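Side-chain contacts in uncharacterized protein (Enterococcus faecalis, PDB 3PM7), which is of unknown function but belongs to the PC4-like transcriptional coactivator family and may bind nucleic acid: residues A[2-5]-A[6-10]; A[55-58]-A[59-63]. One frame throughout, in Å; residues are numbered along the deposited sequence.

Both contacts sit where a helix meets an end strand of the antiparallel sheet: contact 1 where helix 3-8 runs into strand 9-18, contact 2 where strand 54-57 gives way to helix 59-71. Their centres lie 20 Å apart, so each works on its own margin of the sheet. Contact 1 is mostly a surface contact, a short helical turn with one buried glutamate and a water between two acids. Contact 2 is partly buried and joins a helix cap to the second subunit. Each contact holds one buried glutamate: Glu8 is tied to backbone of its own chain, Glu61 to the neighbouring subunit as well.

Contact 1 of 2, residues A[2-5]-A[6-10]; sequences KEEF and SYEIL
Glu8 reaches back over the preceding turn to Glu4 and Phe5. This is the turn of helix 3-8 that leads directly into strand 9-18. CB rests 3.6 Å from Glu4 O; CG, anti to the carbonyl carbon (chi1 -62°), comes closer to the same oxygen, and CD stays near it. Beyond CG the chain is extended, which carries OE2 to 3.6 Å from Phe5 CD1, with ring and carboxylate planes 41° apart; OE2 also lies 3.5 Å from Glu4 O. The other oxygen, OE1, receives a hydrogen bond from a water at 2.5 Å, and the same water donates to Glu4 OE2. Glu8 OE1 also accepts from Asn33 N, while the Phe5 ring meets Trp44 edge-to-face.

The backbone of the turn is bonded in the helical i to i+4 pattern, ending with Ile9 N to Phe5 O at 2.8 Å. Two residues earlier, Glu3 O is gripped twice, by Ser6 OG at 2.7 Å and by Tyr7 N, both arriving from the same face of its plane. Ser6 OG can fold back to this carbonyl because chi1 (75°) sets it between its own N and carbonyl carbon.

With Glu4 OE2 and Glu8 OE1 4.5 Å apart, the bridging water probably eases their mutual repulsion, and the Asn33 N-H would help to stabilise negative charge on Glu8.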
loop_
_atom_site.group_PDB
_atom_site.type_symbol
_atom_site.label_atom_id
_atom_site.label_comp_id
_atom_site.label_asym_id
_atom_site.label_seq_id
_atom_site.Cartn_x
_atom_site.Cartn_y
_atom_site.Cartn_z
ATOM N N LYS A 2 -12.257 -17.989 5.145
ATOM C CA LYS A 2 -13.456 -17.437 4.525
ATOM C C LYS A 2 -13.485 -17.666 3.015
ATOM O O LYS A 2 -12.568 -17.264 2.295
ATOM C CB LYS A 2 -13.574 -15.941 4.829
ATOM C CG LYS A 2 -13.515 -15.600 6.314
ATOM C CD LYS A 2 -14.674 -16.223 7.080
ATOM C CE LYS A 2 -14.562 -15.943 8.567
ATOM N NZ LYS A 2 -14.553 -14.484 8.848
ATOM N N GLU A 3 -14.540 -18.324 2.544
ATOM C CA GLU A 3 -14.782 -18.451 1.116
ATOM C C GLU A 3 -15.280 -17.104 0.615
ATOM O O GLU A 3 -15.401 -16.876 -0.589
ATOM C CB GLU A 3 -15.826 -19.533 0.828
ATOM C CG GLU A 3 -15.705 -20.780 1.692
ATOM C CD GLU A 3 -16.468 -20.663 3.003
ATOM O OE1 GLU A 3 -17.360 -19.789 3.106
ATOM O OE2 GLU A 3 -16.176 -21.446 3.933
ATOM N N GLU A 4 -15.576 -16.212 1.556
ATOM C CA GLU A 4 -16.016 -14.870 1.218
ATOM C C GLU A 4 -14.833 -14.070 0.697
ATOM O O GLU A 4 -14.933 -13.365 -0.307
ATOM C CB GLU A 4 -16.639 -14.188 2.431
ATOM C CG GLU A 4 -17.593 -13.074 2.069
ATOM C CD GLU A 4 -18.399 -12.591 3.256
ATOM O OE1 GLU A 4 -18.572 -13.371 4.223
ATOM O OE2 GLU A 4 -18.856 -11.430 3.222
ATOM N N PHE A 5 -13.700 -14.191 1.370
ATOM C CA PHE A 5 -12.482 -13.572 0.878
ATOM C C PHE A 5 -12.112 -14.116 -0.512
ATOM O O PHE A 5 -11.717 -13.359 -1.397
ATOM C CB PHE A 5 -11.342 -13.766 1.881
ATOM C CG PHE A 5 -11.415 -12.845 3.077
ATOM C CD1 PHE A 5 -11.756 -11.506 2.926
ATOM C CD2 PHE A 5 -11.168 -13.325 4.354
ATOM C CE1 PHE A 5 -11.808 -10.666 4.006
ATOM C CE2 PHE A 5 -11.216 -12.495 5.450
ATOM C CZ PHE A 5 -11.537 -11.151 5.283
ATOM N N SER A 6 -12.274 -15.418 -0.721
ATOM C CA SER A 6 -11.870 -16.025 -1.991
ATOM C C SER A 6 -12.672 -15.463 -3.159
ATOM O O SER A 6 -12.174 -15.355 -4.275
ATOM C CB SER A 6 -12.014 -17.548 -1.943
ATOM O OG SER A 6 -13.377 -17.931 -2.035
ATOM N N TYR A 7 -13.922 -15.105 -2.897
ATOM C CA TYR A 7 -14.754 -14.477 -3.909
ATOM C C TYR A 7 -14.349 -13.011 -4.151
ATOM O O TYR A 7 -14.393 -12.502 -5.280
ATOM C CB TYR A 7 -16.220 -14.560 -3.481
ATOM C CG TYR A 7 -17.186 -13.998 -4.500
ATOM C CD1 TYR A 7 -17.783 -12.750 -4.309
ATOM C CD2 TYR A 7 -17.502 -14.714 -5.661
ATOM C CE1 TYR A 7 -18.671 -12.231 -5.241
ATOM C CE2 TYR A 7 -18.385 -14.205 -6.597
ATOM C CZ TYR A 7 -18.968 -12.963 -6.380
ATOM O OH TYR A 7 -19.835 -12.443 -7.310
ATOM N N GLU A 8 -13.965 -12.324 -3.083
ATOM C CA GLU A 8 -13.650 -10.899 -3.172
ATOM C C GLU A 8 -12.260 -10.640 -3.768
ATOM O O GLU A 8 -12.048 -9.635 -4.449
ATOM C CB GLU A 8 -13.798 -10.249 -1.792
ATOM C CG GLU A 8 -15.234 -10.344 -1.259
ATOM C CD GLU A 8 -15.378 -9.807 0.153
ATOM O OE1 GLU A 8 -16.327 -9.038 0.392
ATOM O OE2 GLU A 8 -14.547 -10.148 1.021
ATOM N N ILE A 9 -11.321 -11.550 -3.535
ATOM C CA ILE A 9 -9.987 -11.418 -4.127
ATOM C C ILE A 9 -10.032 -11.837 -5.586
ATOM O O ILE A 9 -10.248 -13.005 -5.900
ATOM C CB ILE A 9 -8.943 -12.231 -3.332
ATOM C CG1 ILE A 9 -8.803 -11.622 -1.926
ATOM C CG2 ILE A 9 -7.583 -12.237 -4.050
ATOM C CD1 ILE A 9 -7.929 -12.401 -0.986
ATOM N N LEU A 10 -9.860 -10.880 -6.489
ATOM C CA LEU A 10 -10.016 -11.173 -7.905
ATOM C C LEU A 10 -8.702 -11.664 -8.481
ATOM O O LEU A 10 -8.682 -12.557 -9.321
ATOM C CB LEU A 10 -10.508 -9.950 -8.672
ATOM C CG LEU A 10 -11.757 -9.285 -8.064
ATOM C CD1 LEU A 10 -12.173 -8.068 -8.870
ATOM C CD2 LEU A 10 -12.895 -10.272 -7.970
HETATM O O HOH W 1 -17.481 -9.419 2.615
#

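Contact 2 of 2, residues A[55-58]-A[59-63]; sequences ITLT and NEEFA
Thr58 and Glu61 grip each other in a capping box at the start of helix 59-71. With CG anti to the carbonyl carbon (chi1 -57°) and the chain extended beyond it, Glu61 brings OE1 back to accept from Thr58 N at 3.0 Å, the donor lying above the carboxylate plane. Glu61 N donates in return to Thr58 OG1, although the position of that hydroxyl is less certain than the rest. Phe62 N then closes the first turn on Thr58 O at 3.0 Å.

The buried side, tightly packed, is largely apolar. Leu57 CD1 meets the Phe62 ring at its edge, 3.7 Å from Phe62 CD2, the two side chains crossing at about a right angle. Leu57 CD2 instead lies 3.8 Å from Glu61 OE1 and 4.0 Å from Glu61 CB. Phe62 also stacks on Phe39 of strand 38-44 and packs on Met72 of the second subunit. The looser side belongs to exposed Asn59, which brings little more than CB to the contact, 3.7 Å from Thr58 C. The placement of the Glu60 carboxylate against Thr58 OG1 is doubtful.

Glu61 is buried but well supplied with partners, since Lys25 of the second subunit forms a salt bridge with OE1 and Ser17 of that subunit bonds OE2. One carboxylate thus couples the helix cap to the dimer, and Lys25 together with the helix N-terminus would favour its ionised form.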
loop_
_atom_site.group_PDB
_atom_site.type_symbol
_atom_site.label_atom_id
_atom_site.label_comp_id
_atom_site.label_asym_id
_atom_site.label_seq_id
_atom_site.Cartn_x
_atom_site.Cartn_y
_atom_site.Cartn_z
ATOM N N ILE A 55 -4.367 -0.771 3.225
ATOM C CA ILE A 55 -4.908 0.406 2.555
ATOM C C ILE A 55 -5.420 0.009 1.164
ATOM O O ILE A 55 -4.853 -0.846 0.494
ATOM C CB ILE A 55 -3.814 1.503 2.458
ATOM C CG1 ILE A 55 -4.390 2.830 1.989
ATOM C CG2 ILE A 55 -2.670 1.065 1.535
ATOM C CD1 ILE A 55 -3.415 3.974 2.144
ATOM N N THR A 56 -6.503 0.623 0.731
ATOM C CA THR A 56 -7.008 0.367 -0.614
ATOM C C THR A 56 -6.555 1.521 -1.509
ATOM O O THR A 56 -6.428 2.653 -1.046
ATOM C CB THR A 56 -8.537 0.234 -0.592
ATOM O OG1 THR A 56 -8.901 -0.691 0.442
ATOM C CG2 THR A 56 -9.063 -0.302 -1.922
ATOM N N LEU A 57 -6.254 1.240 -2.771
ATOM C CA LEU A 57 -5.937 2.320 -3.701
ATOM C C LEU A 57 -7.018 2.434 -4.764
ATOM O O LEU A 57 -7.248 1.485 -5.515
ATOM C CB LEU A 57 -4.590 2.083 -4.373
ATOM C CG LEU A 57 -3.404 2.067 -3.409
ATOM C CD1 LEU A 57 -2.133 1.623 -4.111
ATOM C CD2 LEU A 57 -3.235 3.445 -2.783
ATOM N N THR A 58 -7.682 3.582 -4.835
ATOM C CA THR A 58 -8.576 3.826 -5.961
ATOM C C THR A 58 -7.695 3.728 -7.194
ATOM O O THR A 58 -6.466 3.703 -7.078
ATOM C CB THR A 58 -9.197 5.214 -5.901
ATOM O OG1 THR A 58 -8.166 6.194 -6.076
ATOM C CG2 THR A 58 -9.878 5.432 -4.562
ATOM N N ASN A 59 -8.296 3.659 -8.373
ATOM C CA ASN A 59 -7.495 3.471 -9.581
ATOM C C ASN A 59 -6.678 4.715 -9.939
ATOM O O ASN A 59 -5.641 4.622 -10.606
ATOM C CB ASN A 59 -8.374 3.022 -10.749
ATOM C CG ASN A 59 -9.058 1.701 -10.472
ATOM O OD1 ASN A 59 -8.498 0.632 -10.721
ATOM N ND2 ASN A 59 -10.270 1.767 -9.931
ATOM N N GLU A 60 -7.149 5.873 -9.476
ATOM C CA GLU A 60 -6.442 7.127 -9.688
ATOM C C GLU A 60 -5.175 7.178 -8.824
ATOM O O GLU A 60 -4.127 7.644 -9.273
ATOM C CB GLU A 60 -7.359 8.333 -9.415
ATOM C CG GLU A 60 -7.485 8.746 -7.944
ATOM C CD GLU A 60 -8.839 8.411 -7.312
ATOM O OE1 GLU A 60 -9.769 7.969 -8.042
ATOM O OE2 GLU A 60 -8.965 8.593 -6.074
ATOM N N GLU A 61 -5.277 6.685 -7.592
ATOM C CA GLU A 61 -4.132 6.600 -6.694
ATOM C C GLU A 61 -3.124 5.563 -7.173
ATOM O O GLU A 61 -1.911 5.771 -7.078
ATOM C CB GLU A 61 -4.592 6.273 -5.277
ATOM C CG GLU A 61 -5.584 7.277 -4.750
ATOM C CD GLU A 61 -6.173 6.864 -3.417
ATOM O OE1 GLU A 61 -6.330 5.641 -3.187
ATOM O OE2 GLU A 61 -6.471 7.762 -2.599
ATOM N N PHE A 62 -3.618 4.446 -7.692
ATOM C CA PHE A 62 -2.711 3.398 -8.124
ATOM C C PHE A 62 -1.935 3.798 -9.371
ATOM O O PHE A 62 -0.816 3.334 -9.585
ATOM C CB PHE A 62 -3.428 2.060 -8.374
ATOM C CG PHE A 62 -2.473 0.939 -8.606
ATOM C CD1 PHE A 62 -2.182 0.509 -9.897
ATOM C CD2 PHE A 62 -1.797 0.365 -7.537
ATOM C CE1 PHE A 62 -1.265 -0.507 -10.111
ATOM C CE2 PHE A 62 -0.871 -0.653 -7.738
ATOM C CZ PHE A 62 -0.600 -1.089 -9.031
ATOM N N ALA A 63 -2.538 4.636 -10.209
ATOM C CA ALA A 63 -1.849 5.095 -11.406
ATOM C C ALA A 63 -0.756 6.069 -10.991
ATOM O O ALA A 63 0.359 5.999 -11.497
ATOM C CB ALA A 63 -2.815 5.744 -12.386
#